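Local coordinates for K5 lyase (Enterobacteria phage k1-5, PDB 2X3H), which is a polysaccharide lyase that cleaves K5 glycosaminoglycan by elimination, probably as a phage tail spike attacking the capsule of its bacterial host, at residues T145-K150 and N174-K179. Residues are numbered along the deposited sequence; the frame is centred on the assembly and turned at random.
Sequences TVESNK and NFSNVK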
loop_
_atom_site.group_PDB
_atom_site.type_symbol
_atom_site.label_atom_id
_atom_site.label_comp_id
_atom_site.label_asym_id
_atom_site.label_seq_id
_atom_site.Cartn_x
_atom_site.Cartn_y
_atom_site.Cartn_z
ATOM N N THR A 145 -10.405 -0.517 -31.934
ATOM C CA THR A 145 -9.178 0.234 -32.148
ATOM C C THR A 145 -9.530 1.560 -32.811
ATOM O O THR A 145 -10.393 1.604 -33.688
ATOM C CB THR A 145 -8.224 -0.560 -33.054
ATOM O OG1 THR A 145 -7.853 -1.779 -32.391
ATOM C CG2 THR A 145 -6.985 0.267 -33.384
ATOM N N VAL A 146 -8.875 2.629 -32.368
ATOM C CA VAL A 146 -9.009 3.955 -32.971
ATOM C C VAL A 146 -7.646 4.377 -33.502
ATOM O O VAL A 146 -6.694 4.545 -32.742
ATOM C CB VAL A 146 -9.560 4.977 -31.955
ATOM C CG1 VAL A 146 -9.674 6.378 -32.574
ATOM C CG2 VAL A 146 -10.912 4.504 -31.423
ATOM N N GLU A 147 -7.555 4.508 -34.823
ATOM C CA GLU A 147 -6.300 4.810 -35.486
ATOM C C GLU A 147 -6.270 6.245 -35.997
ATOM O O GLU A 147 -7.217 6.702 -36.635
ATOM C CB GLU A 147 -6.090 3.852 -36.665
ATOM C CG GLU A 147 -4.786 4.104 -37.398
ATOM C CD GLU A 147 -4.487 3.100 -38.498
ATOM O OE1 GLU A 147 -5.272 2.141 -38.700
ATOM O OE2 GLU A 147 -3.438 3.280 -39.164
ATOM N N SER A 148 -5.183 6.931 -35.730
ATOM C CA SER A 148 -5.018 8.290 -36.235
ATOM C C SER A 148 -4.190 8.264 -37.531
ATOM O O SER A 148 -3.505 7.278 -37.810
ATOM C CB SER A 148 -4.383 9.163 -35.136
ATOM O OG SER A 148 -4.181 10.496 -35.552
ATOM N N ASN A 149 -4.271 9.352 -38.314
ATOM C CA ASN A 149 -3.505 9.470 -39.560
ATOM C C ASN A 149 -3.094 10.919 -39.799
ATOM O O ASN A 149 -3.368 11.489 -40.864
ATOM C CB ASN A 149 -4.323 8.962 -40.750
ATOM C CG ASN A 149 -4.426 7.458 -40.780
ATOM O OD1 ASN A 149 -3.427 6.759 -40.977
ATOM N ND2 ASN A 149 -5.639 6.944 -40.581
ATOM N N LYS A 150 -2.451 11.519 -38.803
ATOM C CA LYS A 150 -2.120 12.941 -38.830
ATOM C C LYS A 150 -1.033 13.251 -39.866
ATOM O O LYS A 150 -0.142 12.441 -40.092
ATOM C CB LYS A 150 -1.669 13.400 -37.436
ATOM C CG LYS A 150 -2.824 13.558 -36.451
ATOM C CD LYS A 150 -2.340 14.019 -35.080
ATOM C CE LYS A 150 -3.509 14.345 -34.174
ATOM N NZ LYS A 150 -3.008 14.731 -32.802
ATOM N N ASN A 174 -7.946 0.180 -27.971
ATOM C CA ASN A 174 -6.561 0.387 -28.406
ATOM C C ASN A 174 -6.434 1.606 -29.302
ATOM O O ASN A 174 -7.124 1.709 -30.317
ATOM C CB ASN A 174 -6.054 -0.844 -29.155
ATOM C CG ASN A 174 -6.133 -2.104 -28.318
ATOM O OD1 ASN A 174 -5.698 -2.124 -27.165
ATOM N ND2 ASN A 174 -6.690 -3.171 -28.893
ATOM N N PHE A 175 -5.537 2.514 -28.933
ATOM C CA PHE A 175 -5.302 3.726 -29.710
ATOM C C PHE A 175 -3.990 3.576 -30.456
ATOM O O PHE A 175 -2.943 3.351 -29.842
ATOM C CB PHE A 175 -5.259 4.950 -28.789
ATOM C CG PHE A 175 -6.592 5.269 -28.157
ATOM C CD1 PHE A 175 -6.885 4.830 -26.864
ATOM C CD2 PHE A 175 -7.560 5.978 -28.854
ATOM C CE1 PHE A 175 -8.116 5.102 -26.268
ATOM C CE2 PHE A 175 -8.802 6.262 -28.274
ATOM C CZ PHE A 175 -9.088 5.821 -26.978
ATOM N N SER A 176 -4.041 3.699 -31.781
ATOM C CA SER A 176 -2.865 3.415 -32.602
ATOM C C SER A 176 -2.455 4.603 -33.470
ATOM O O SER A 176 -3.282 5.481 -33.767
ATOM C CB SER A 176 -3.125 2.199 -33.489
ATOM O OG SER A 176 -4.253 2.414 -34.313
ATOM N N ASN A 177 -1.174 4.616 -33.859
ATOM C CA ASN A 177 -0.593 5.635 -34.723
ATOM C C ASN A 177 -0.795 7.043 -34.164
ATOM O O ASN A 177 -1.074 7.991 -34.889
ATOM C CB ASN A 177 -1.163 5.523 -36.140
ATOM C CG ASN A 177 -0.203 6.031 -37.190
ATOM O OD1 ASN A 177 1.020 5.895 -37.044
ATOM N ND2 ASN A 177 -0.741 6.613 -38.262
ATOM N N VAL A 178 -0.663 7.165 -32.852
ATOM C CA VAL A 178 -0.919 8.443 -32.180
ATOM C C VAL A 178 0.273 9.371 -32.384
ATOM O O VAL A 178 1.426 8.948 -32.213
ATOM C CB VAL A 178 -1.143 8.225 -30.669
ATOM C CG1 VAL A 178 -1.717 9.475 -30.010
ATOM C CG2 VAL A 178 -2.059 7.041 -30.450
ATOM N N LYS A 179 -0.005 10.622 -32.760
ATOM C CA LYS A 179 1.032 11.619 -33.073
ATOM C C LYS A 179 0.625 13.043 -32.694
ATOM O O LYS A 179 -0.540 13.308 -32.349
ATOM C CB LYS A 179 1.352 11.607 -34.581
ATOM C CG LYS A 179 1.941 10.320 -35.111
ATOM C CD LYS A 179 2.160 10.399 -36.630
ATOM C CE LYS A 179 2.564 9.032 -37.176
ATOM N NZ LYS A 179 2.806 9.019 -38.662
HETATM O O HOH W 1 -2.918 11.224 -32.996
HETATM O O HOH W 2 -1.252 9.742 -37.071
HETATM O O HOH W 3 0.151 9.609 -39.544
#
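Asn177 swings its amide over to the carbonyl of Ser148, with CG anti to the backbone N (chi1 -152°), and Lys150 reaches Lys179 through a fully extended chain beyond CG. These two side chains take over where the backbone ladder between two strands of a parallel beta-helix ends. Strands 144-147 and 168-178 are neighbouring parallel strands on successive coils of this tail-spike fold. Val146 sits between Asn174 and Ser176 in the ladder: its N donates to Asn174 O at 2.8 Å, and its O accepts from Ser176 N at 2.9 Å. Ser148 N then bonds Ser176 O.

Val146 and Phe175 point the same way on one face of the sheet. Val146 CB lies 3.8 Å from Phe175 CD2, and the Phe175 side chain also touches Ile202 of neighbouring strand 198-206. On the other face, Ser176 OG rests against Glu147 CB at 3.3 Å. Glu147 itself packs on Val120 and Ser122 of strand 119-123.

The chain turns a corner at Asn177. Its ND2 gives Ser148 O a 2.9 Å bond from above the carbonyl plane, while the acceptor stays close to the plane of the amide. Three waters bridge the two diverging chains. One links Ser148 OG to Lys179 N, and another joins Asn177 O to Lys150 N. The third connects Lys150 O with Lys179 NZ.

The Lys150 ammonium also bonds the carbonyls of Thr155 and Gly157, so three backbone carbonyls grip it, two from the connection after Lys150 and one from Lys179. Its NZ meets Lys179 O at 2.9 Å, tilted 27° from that carbonyl plane.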